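Local structure of glycosyl transferase family 8 (Streptococcus pneumoniae, 5GVV) at residues A[160-165]-A[182-187]; A[92-97]-A[148-153]; A[345-350]-A[368-373]. The protein transfers galactose from UDP-galactose to the terminal glucose of the already glycosylated serine-rich repeat protein PsrP, as the third step of its O-glycosylation. All coordinates share one frame; numbering follows the deposited sequence.

Interaction 1: residues A[160-165]-A[182-187]; sequences QKLIDL and NMLFKD
Leu165 and Met183 meet across two neighbouring helices, 158-167 and 176-185. Met183 is a selenomethionine in this crystal, with SE in place of sulfur. Leu165 carries CG anti to its backbone N (chi1 178°), which sends the branched end out to the other helix. There CD2 lies 3.4 Å from Met183 CG, tighter than ordinary van der Waals contact. Both methyls also touch selenium: Leu165 CD2 is 3.8 Å from Met183 SE, and CD1 of the same leucine is 4.0 Å from it. The selenomethionine chain bends at its last torsion (chi3 10°). The side chain also touches Val173, in the loop that joins the two helices.

One turn earlier, Leu162 meets Leu184. Their side chains cross at about a right angle, and the touching atoms are Leu162 CD2 and Leu184 CD2, 3.7 Å apart. Leu184 CD2 lies against the CG-CD2 arm of Leu162, 3.8 Å from Leu162 CG. The same methyl lies above one face of the Phe185 ring, toward the rim. Lys161 adds its CB, 4.3 Å from Leu184 CD2, at the border of the patch. Leu162 also packs on Ile180 and Leu181 of the second helix and on Tyr91.

The contact joins consecutive helices of the glycosyltransferase family 8 region, away from the nucleotide and metal sites. Across the two segments no hydrogen bond or salt bridge forms. Cohesion here therefore comes from dispersion and the burial of methyl groups, and the fit depends on side-chain shape.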
loop_
_atom_site.group_PDB
_atom_site.type_symbol
_atom_site.label_atom_id
_atom_site.label_comp_id
_atom_site.label_asym_id
_atom_site.label_seq_id
_atom_site.Cartn_x
_atom_site.Cartn_y
_atom_site.Cartn_z
ATOM N N GLN A 160 15.933 16.566 22.811
ATOM C CA GLN A 160 15.777 16.188 24.208
ATOM C C GLN A 160 14.738 17.067 24.900
ATOM O O GLN A 160 13.980 16.602 25.759
ATOM C CB GLN A 160 17.115 16.265 24.942
ATOM C CG GLN A 160 17.169 15.367 26.169
ATOM C CD GLN A 160 16.757 13.938 25.855
ATOM O OE1 GLN A 160 17.307 13.305 24.955
ATOM N NE2 GLN A 160 15.779 13.426 26.594
ATOM N N LYS A 161 14.695 18.337 24.510
ATOM C CA LYS A 161 13.766 19.292 25.101
ATOM C C LYS A 161 12.311 18.965 24.778
ATOM O O LYS A 161 11.433 19.105 25.631
ATOM C CB LYS A 161 14.119 20.708 24.651
ATOM C CG LYS A 161 15.402 21.214 25.284
ATOM C CD LYS A 161 15.903 22.462 24.601
ATOM C CE LYS A 161 16.921 23.170 25.476
ATOM N NZ LYS A 161 16.631 24.625 25.537
ATOM N N LEU A 162 12.065 18.514 23.550
ATOM C CA LEU A 162 10.724 18.115 23.130
ATOM C C LEU A 162 10.278 16.848 23.859
ATOM O O LEU A 162 9.147 16.768 24.346
ATOM C CB LEU A 162 10.677 17.905 21.614
ATOM C CG LEU A 162 10.703 19.153 20.726
ATOM C CD1 LEU A 162 11.109 18.821 19.292
ATOM C CD2 LEU A 162 9.347 19.843 20.745
ATOM N N ILE A 163 11.175 15.866 23.926
ATOM C CA ILE A 163 10.908 14.601 24.613
ATOM C C ILE A 163 10.583 14.842 26.083
ATOM O O ILE A 163 9.544 14.394 26.578
ATOM C CB ILE A 163 12.107 13.631 24.522
ATOM C CG1 ILE A 163 12.279 13.113 23.092
ATOM C CG2 ILE A 163 11.922 12.455 25.474
ATOM C CD1 ILE A 163 13.544 12.296 22.881
ATOM N N ASP A 164 11.481 15.547 26.767
ATOM C CA ASP A 164 11.293 15.895 28.172
ATOM C C ASP A 164 9.983 16.650 28.406
ATOM O O ASP A 164 9.241 16.342 29.344
ATOM C CB ASP A 164 12.480 16.722 28.679
ATOM C CG ASP A 164 13.771 15.922 28.729
ATOM O OD1 ASP A 164 13.702 14.672 28.720
ATOM O OD2 ASP A 164 14.857 16.543 28.785
ATOM N N LEU A 165 9.693 17.633 27.554
ATOM C CA LEU A 165 8.452 18.389 27.696
ATOM C C LEU A 165 7.233 17.549 27.338
ATOM O O LEU A 165 6.187 17.699 27.954
ATOM C CB LEU A 165 8.468 19.692 26.889
ATOM C CG LEU A 165 7.157 20.493 26.983
ATOM C CD1 LEU A 165 6.804 20.820 28.429
ATOM C CD2 LEU A 165 7.194 21.762 26.144
ATOM N N ASN A 182 4.491 23.993 19.707
ATOM C CA ASN A 182 4.064 25.369 19.927
ATOM C C ASN A 182 4.417 25.858 21.330
ATOM O O ASN A 182 4.786 27.021 21.524
ATOM C CB ASN A 182 2.564 25.500 19.677
ATOM C CG ASN A 182 2.238 25.660 18.212
ATOM O OD1 ASN A 182 2.170 26.776 17.702
ATOM N ND2 ASN A 182 2.053 24.542 17.519
HETATM N N MSE A 183 4.287 24.982 22.300
HETATM C CA MSE A 183 4.600 25.365 23.664
HETATM C C MSE A 183 6.080 25.569 23.853
HETATM O O MSE A 183 6.427 26.238 24.796
HETATM C CB MSE A 183 4.017 24.349 24.616
HETATM C CG MSE A 183 4.788 24.103 25.893
HETATM SE SE MSE A 183 3.736 23.056 27.097
HETATM C CE MSE A 183 2.268 22.517 25.926
ATOM N N LEU A 184 6.940 24.989 23.032
ATOM C CA LEU A 184 8.386 25.145 23.160
ATOM C C LEU A 184 8.930 26.333 22.368
ATOM O O LEU A 184 9.909 26.963 22.778
ATOM C CB LEU A 184 9.099 23.863 22.718
ATOM C CG LEU A 184 10.620 23.826 22.895
ATOM C CD1 LEU A 184 11.003 23.761 24.369
ATOM C CD2 LEU A 184 11.243 22.673 22.128
ATOM N N PHE A 185 8.274 26.651 21.254
ATOM C CA PHE A 185 8.865 27.500 20.218
ATOM C C PHE A 185 8.260 28.884 20.012
ATOM O O PHE A 185 8.834 29.694 19.280
ATOM C CB PHE A 185 8.809 26.772 18.881
ATOM C CG PHE A 185 9.950 25.843 18.656
ATOM C CD1 PHE A 185 11.242 26.225 18.978
ATOM C CD2 PHE A 185 9.734 24.585 18.120
ATOM C CE1 PHE A 185 12.299 25.367 18.768
ATOM C CE2 PHE A 185 10.783 23.723 17.908
ATOM C CZ PHE A 185 12.071 24.114 18.231
ATOM N N LYS A 186 7.103 29.141 20.620
ATOM C CA LYS A 186 6.388 30.409 20.442
ATOM C C LYS A 186 7.322 31.622 20.482
ATOM O O LYS A 186 8.310 31.623 21.220
ATOM C CB LYS A 186 5.292 30.546 21.503
ATOM C CG LYS A 186 5.832 30.737 22.905
ATOM C CD LYS A 186 4.927 30.152 23.966
ATOM C CE LYS A 186 5.648 30.163 25.297
ATOM N NZ LYS A 186 7.073 29.785 25.085
ATOM N N ASP A 187 7.023 32.620 19.651
ATOM C CA ASP A 187 7.805 33.859 19.548
ATOM C C ASP A 187 9.187 33.688 18.905
ATOM O O ASP A 187 9.976 34.637 18.858
ATOM C CB ASP A 187 7.929 34.571 20.904
ATOM C CG ASP A 187 6.614 34.632 21.652
ATOM O OD1 ASP A 187 5.699 35.347 21.193
ATOM O OD2 ASP A 187 6.498 33.966 22.703
#

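Interaction 2: residues A[92-97]-A[148-153]; sequences FIPDFV and INNKKW
Pro94 packs obliquely on Trp153, its CB 4.1 Å from Trp153 CB. The contact belongs to the GT-A domain of this family 8 enzyme. It joins the 92-97 loop, which leads toward strand 101-105, to the end of strand 145-149 and the start of helix 150-155. Asn149 is the N-cap of that helix: Lys152 N donates to Asn149 OD1 from above the carbonyl plane.

Ile93 and Ile148 reach toward each other tip to tip, their CD1 atoms 3.7 Å apart. Each has CG1 anti to the carbonyl carbon, which extends both methyls into the shared core. Both also pack on Tyr104 of strand 101-105. The nearest atoms of the Ile93 side chain and the bound UDP are about 10 Å apart, so this packing is near the nucleotide without touching it. Ile148 CG2 sits above one face of the Trp153 ring, and Trp153 NE1 bonds to Tyr127 O.

Asn150 supplies the polar part. Its CG is anti to the backbone N (chi1 -162°), which brings the amide to the loop. ND2 has its stronger partner in Glu99 O and makes a weak, bent bond of 2.8 Å to Val97 O (127° at the hydrogen). The other end of the amide is buried without a polar partner in the model: Asn150 OD1 rests on Pro94, 3.2 Å from CA and 3.3 Å from CB.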
loop_
_atom_site.group_PDB
_atom_site.type_symbol
_atom_site.label_atom_id
_atom_site.label_comp_id
_atom_site.label_asym_id
_atom_site.label_seq_id
_atom_site.Cartn_x
_atom_site.Cartn_y
_atom_site.Cartn_z
ATOM N N PHE A 92 13.369 13.575 16.311
ATOM C CA PHE A 92 14.718 13.038 16.098
ATOM C C PHE A 92 15.364 13.504 14.794
ATOM O O PHE A 92 16.401 12.979 14.390
ATOM C CB PHE A 92 14.694 11.506 16.132
ATOM C CG PHE A 92 14.171 10.936 17.420
ATOM C CD1 PHE A 92 15.015 10.760 18.508
ATOM C CD2 PHE A 92 12.834 10.573 17.541
ATOM C CE1 PHE A 92 14.538 10.232 19.698
ATOM C CE2 PHE A 92 12.348 10.044 18.726
ATOM C CZ PHE A 92 13.201 9.871 19.806
ATOM N N ILE A 93 14.754 14.485 14.139
ATOM C CA ILE A 93 15.289 15.015 12.883
ATOM C C ILE A 93 16.782 15.390 12.922
ATOM O O ILE A 93 17.547 14.935 12.069
ATOM C CB ILE A 93 14.418 16.179 12.329
ATOM C CG1 ILE A 93 13.128 15.627 11.709
ATOM C CG2 ILE A 93 15.178 16.980 11.286
ATOM C CD1 ILE A 93 12.100 16.694 11.349
ATOM N N PRO A 94 17.212 16.191 13.917
ATOM C CA PRO A 94 18.625 16.591 13.872
ATOM C C PRO A 94 19.600 15.459 14.199
ATOM O O PRO A 94 20.812 15.672 14.152
ATOM C CB PRO A 94 18.710 17.695 14.937
ATOM C CG PRO A 94 17.634 17.368 15.905
ATOM C CD PRO A 94 16.512 16.787 15.073
ATOM N N ASP A 95 19.087 14.273 14.511
ATOM C CA ASP A 95 19.945 13.118 14.751
ATOM C C ASP A 95 20.322 12.407 13.448
ATOM O O ASP A 95 21.227 11.566 13.433
ATOM C CB ASP A 95 19.273 12.136 15.719
ATOM C CG ASP A 95 19.205 12.667 17.141
ATOM O OD1 ASP A 95 20.134 13.397 17.547
ATOM O OD2 ASP A 95 18.225 12.354 17.854
ATOM N N PHE A 96 19.635 12.751 12.358
ATOM C CA PHE A 96 19.873 12.109 11.067
ATOM C C PHE A 96 20.299 13.076 9.967
ATOM O O PHE A 96 21.161 12.753 9.148
ATOM C CB PHE A 96 18.618 11.364 10.601
ATOM C CG PHE A 96 18.219 10.221 11.492
ATOM C CD1 PHE A 96 17.235 10.397 12.460
ATOM C CD2 PHE A 96 18.819 8.973 11.362
ATOM C CE1 PHE A 96 16.856 9.350 13.284
ATOM C CE2 PHE A 96 18.442 7.919 12.181
ATOM C CZ PHE A 96 17.460 8.110 13.145
ATOM N N VAL A 97 19.677 14.253 9.933
ATOM C CA VAL A 97 19.899 15.210 8.851
ATOM C C VAL A 97 21.207 15.978 9.037
ATOM O O VAL A 97 21.468 16.511 10.115
ATOM C CB VAL A 97 18.718 16.200 8.739
ATOM C CG1 VAL A 97 18.898 17.119 7.542
ATOM C CG2 VAL A 97 17.404 15.429 8.624
ATOM N N ILE A 148 12.904 23.865 8.752
ATOM C CA ILE A 148 13.620 23.713 10.015
ATOM C C ILE A 148 15.074 24.194 9.972
ATOM O O ILE A 148 15.830 23.837 9.066
ATOM C CB ILE A 148 13.570 22.241 10.478
ATOM C CG1 ILE A 148 12.134 21.857 10.847
ATOM C CG2 ILE A 148 14.506 22.002 11.654
ATOM C CD1 ILE A 148 11.916 20.368 11.077
ATOM N N ASN A 149 15.448 25.013 10.951
ATOM C CA ASN A 149 16.840 25.397 11.150
ATOM C C ASN A 149 17.553 24.246 11.860
ATOM O O ASN A 149 17.712 24.267 13.079
ATOM C CB ASN A 149 16.906 26.677 11.990
ATOM C CG ASN A 149 18.303 27.275 12.059
ATOM O OD1 ASN A 149 19.309 26.581 11.896
ATOM N ND2 ASN A 149 18.367 28.577 12.316
ATOM N N ASN A 150 17.970 23.244 11.091
ATOM C CA ASN A 150 18.528 22.014 11.656
ATOM C C ASN A 150 19.777 22.216 12.522
ATOM O O ASN A 150 19.980 21.505 13.510
ATOM C CB ASN A 150 18.819 21.002 10.548
ATOM C CG ASN A 150 18.982 19.592 11.083
ATOM O OD1 ASN A 150 18.305 19.205 12.031
ATOM N ND2 ASN A 150 19.888 18.823 10.487
ATOM N N LYS A 151 20.614 23.178 12.150
ATOM C CA LYS A 151 21.826 23.460 12.911
ATOM C C LYS A 151 21.476 23.916 14.328
ATOM O O LYS A 151 22.040 23.420 15.310
ATOM C CB LYS A 151 22.664 24.521 12.198
ATOM C CG LYS A 151 24.023 24.784 12.843
ATOM C CD LYS A 151 24.705 25.996 12.213
ATOM C CE LYS A 151 25.465 26.814 13.253
ATOM N NZ LYS A 151 25.955 28.119 12.712
ATOM N N LYS A 152 20.534 24.851 14.418
ATOM C CA LYS A 152 20.065 25.368 15.701
ATOM C C LYS A 152 19.423 24.279 16.561
ATOM O O LYS A 152 19.628 24.236 17.776
ATOM C CB LYS A 152 19.060 26.500 15.478
ATOM C CG LYS A 152 19.677 27.861 15.198
ATOM C CD LYS A 152 19.548 28.773 16.409
ATOM C CE LYS A 152 18.143 28.719 16.992
ATOM N NZ LYS A 152 17.972 29.623 18.169
ATOM N N TRP A 153 18.637 23.415 15.920
ATOM C CA TRP A 153 18.025 22.266 16.585
ATOM C C TRP A 153 19.082 21.343 17.190
ATOM O O TRP A 153 18.847 20.707 18.223
ATOM C CB TRP A 153 17.157 21.484 15.596
ATOM C CG TRP A 153 15.832 22.127 15.302
ATOM C CD1 TRP A 153 15.606 23.432 14.969
ATOM C CD2 TRP A 153 14.549 21.486 15.294
ATOM N NE1 TRP A 153 14.260 23.644 14.767
ATOM C CE2 TRP A 153 13.591 22.462 14.960
ATOM C CE3 TRP A 153 14.117 20.180 15.543
ATOM C CZ2 TRP A 153 12.229 22.172 14.864
ATOM C CZ3 TRP A 153 12.763 19.897 15.451
ATOM C CH2 TRP A 153 11.839 20.886 15.115
#

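Interaction 3: residues A[345-350]-A[368-373]; sequences LYLDLN and PMIAFD
Asp348 N donates to Ile370 O at 3.0 Å. It is one rung of a parallel ladder between strands 345-348 and 369-372. Tyr346 holds the other two: its N bonds to Pro368 O, and its O accepts from Ile370 N at 3.2 Å. Met369 CA, 3.3 Å from Tyr346 O, adds a CA-H...O contact.

Leu347 and Ile370 lie side by side, with Leu347 CD2 3.7 Å from Ile370 CG1. Ile370 CG1 stands between the backbone N and the carbonyl carbon (chi1 63°), and its CD1 also nears Leu345 CD2. Met397 and Ile401 of helix 395-402 pack on Ile370. On the other face, Tyr346 and selenomethionine Met369 run alongside each other, and SE is 3.9 Å from Tyr346 CD1. This Met-aromatic contact is oblique, under helix 356-364. That helix links the two strands in a beta-alpha-beta unit. The buried Asp348 carboxylate is met by Lys354, Tyr359 and Tyr385.

Backbone bonds set the register; the Leu347 and Ile370 face is apolar, while the other also holds the Asp348 carboxylate. The lysine and the two tyrosine hydroxyls probably stabilise the negative charge of Asp348.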
loop_
_atom_site.group_PDB
_atom_site.type_symbol
_atom_site.label_atom_id
_atom_site.label_comp_id
_atom_site.label_asym_id
_atom_site.label_seq_id
_atom_site.Cartn_x
_atom_site.Cartn_y
_atom_site.Cartn_z
ATOM N N LEU A 345 31.157 -16.907 0.458
ATOM C CA LEU A 345 32.140 -16.810 1.532
ATOM C C LEU A 345 31.475 -16.769 2.901
ATOM O O LEU A 345 30.572 -15.957 3.130
ATOM C CB LEU A 345 32.981 -15.545 1.332
ATOM C CG LEU A 345 33.959 -15.195 2.456
ATOM C CD1 LEU A 345 35.035 -16.256 2.553
ATOM C CD2 LEU A 345 34.570 -13.840 2.210
ATOM N N TYR A 346 31.912 -17.637 3.810
ATOM C CA TYR A 346 31.395 -17.607 5.174
ATOM C C TYR A 346 32.247 -16.684 6.042
ATOM O O TYR A 346 33.478 -16.760 6.017
ATOM C CB TYR A 346 31.345 -19.017 5.785
ATOM C CG TYR A 346 30.535 -19.056 7.061
ATOM C CD1 TYR A 346 31.114 -18.753 8.290
ATOM C CD2 TYR A 346 29.181 -19.361 7.035
ATOM C CE1 TYR A 346 30.369 -18.763 9.454
ATOM C CE2 TYR A 346 28.428 -19.373 8.192
ATOM C CZ TYR A 346 29.027 -19.075 9.395
ATOM O OH TYR A 346 28.277 -19.083 10.553
ATOM N N LEU A 347 31.589 -15.810 6.803
ATOM C CA LEU A 347 32.284 -14.933 7.745
ATOM C C LEU A 347 32.010 -15.380 9.180
ATOM O O LEU A 347 30.902 -15.182 9.700
ATOM C CB LEU A 347 31.840 -13.477 7.567
ATOM C CG LEU A 347 32.014 -12.824 6.195
ATOM C CD1 LEU A 347 31.544 -11.375 6.214
ATOM C CD2 LEU A 347 33.447 -12.901 5.742
ATOM N N ASP A 348 33.018 -15.975 9.816
ATOM C CA ASP A 348 32.890 -16.437 11.188
ATOM C C ASP A 348 33.106 -15.263 12.133
ATOM O O ASP A 348 34.203 -15.084 12.667
ATOM C CB ASP A 348 33.918 -17.534 11.470
ATOM C CG ASP A 348 33.540 -18.399 12.650
ATOM O OD1 ASP A 348 32.491 -18.125 13.277
ATOM O OD2 ASP A 348 34.291 -19.350 12.952
ATOM N N LEU A 349 32.055 -14.471 12.347
ATOM C CA LEU A 349 32.183 -13.217 13.088
ATOM C C LEU A 349 31.434 -13.202 14.420
ATOM O O LEU A 349 31.535 -12.234 15.176
ATOM C CB LEU A 349 31.692 -12.050 12.231
ATOM C CG LEU A 349 32.262 -11.933 10.823
ATOM C CD1 LEU A 349 31.680 -10.728 10.099
ATOM C CD2 LEU A 349 33.766 -11.858 10.868
ATOM N N ASN A 350 30.682 -14.262 14.704
ATOM C CA ASN A 350 29.837 -14.299 15.899
ATOM C C ASN A 350 30.609 -14.680 17.161
ATOM O O ASN A 350 31.495 -15.531 17.119
ATOM C CB ASN A 350 28.662 -15.256 15.686
ATOM C CG ASN A 350 29.112 -16.634 15.259
ATOM O OD1 ASN A 350 29.828 -16.784 14.269
ATOM N ND2 ASN A 350 28.708 -17.652 16.012
ATOM N N PRO A 368 34.869 -21.102 1.133
ATOM C CA PRO A 368 35.966 -20.487 1.888
ATOM C C PRO A 368 35.399 -19.820 3.125
ATOM O O PRO A 368 34.241 -19.391 3.099
ATOM C CB PRO A 368 36.487 -19.413 0.930
ATOM C CG PRO A 368 35.318 -19.085 0.051
ATOM C CD PRO A 368 34.611 -20.402 -0.138
HETATM N N MSE A 369 36.193 -19.742 4.189
HETATM C CA MSE A 369 35.735 -19.151 5.439
HETATM C C MSE A 369 36.872 -18.362 6.083
HETATM O O MSE A 369 38.007 -18.829 6.139
HETATM C CB MSE A 369 35.229 -20.245 6.386
HETATM C CG MSE A 369 34.838 -19.764 7.772
HETATM SE SE MSE A 369 34.046 -21.207 8.805
HETATM C CE MSE A 369 35.497 -22.510 8.688
ATOM N N ILE A 370 36.572 -17.154 6.547
ATOM C CA ILE A 370 37.585 -16.336 7.209
ATOM C C ILE A 370 37.044 -15.838 8.543
ATOM O O ILE A 370 35.840 -15.918 8.800
ATOM C CB ILE A 370 38.036 -15.155 6.329
ATOM C CG1 ILE A 370 36.868 -14.201 6.060
ATOM C CG2 ILE A 370 38.618 -15.673 5.012
ATOM C CD1 ILE A 370 37.254 -12.981 5.243
ATOM N N ALA A 371 37.926 -15.335 9.400
ATOM C CA ALA A 371 37.505 -14.935 10.740
ATOM C C ALA A 371 38.361 -13.802 11.289
ATOM O O ALA A 371 39.393 -13.453 10.706
ATOM C CB ALA A 371 37.542 -16.132 11.684
ATOM N N PHE A 372 37.918 -13.215 12.398
ATOM C CA PHE A 372 38.751 -12.278 13.147
ATOM C C PHE A 372 39.522 -13.045 14.210
ATOM O O PHE A 372 39.127 -14.153 14.574
ATOM C CB PHE A 372 37.907 -11.190 13.814
ATOM C CG PHE A 372 37.515 -10.067 12.890
ATOM C CD1 PHE A 372 38.480 -9.219 12.361
ATOM C CD2 PHE A 372 36.183 -9.847 12.567
ATOM C CE1 PHE A 372 38.125 -8.178 11.517
ATOM C CE2 PHE A 372 35.816 -8.807 11.723
ATOM C CZ PHE A 372 36.790 -7.970 11.199
ATOM N N ASP A 373 40.608 -12.449 14.708
ATOM C CA ASP A 373 41.437 -13.060 15.745
ATOM C C ASP A 373 40.613 -13.476 16.961
ATOM O O ASP A 373 40.899 -14.495 17.601
ATOM C CB ASP A 373 42.556 -12.095 16.175
ATOM C CG ASP A 373 42.045 -10.688 16.444
ATOM O OD1 ASP A 373 40.814 -10.503 16.546
ATOM O OD2 ASP A 373 42.875 -9.760 16.557
#

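In the fold
Interactions 1 and 2 are neighbours in the GT-A region, with centres 14 Å apart. They touch through Phe185 on Trp153 and Ile163 on Phe92, and helices 150-155 and 158-167 follow each other in the chain. Interaction 2 is buried near the nucleotide site and mixes packing with an amide. Interaction 1 is a surface contact between helices and is purely apolar across its segments. Interaction 3 stands apart, its centre 48 Å from that of interaction 1 and 39 Å from that of interaction 2. It is buried in a separate six-stranded parallel sheet. There regular backbone bonds join strands, whereas side-chain packing dominates the other two.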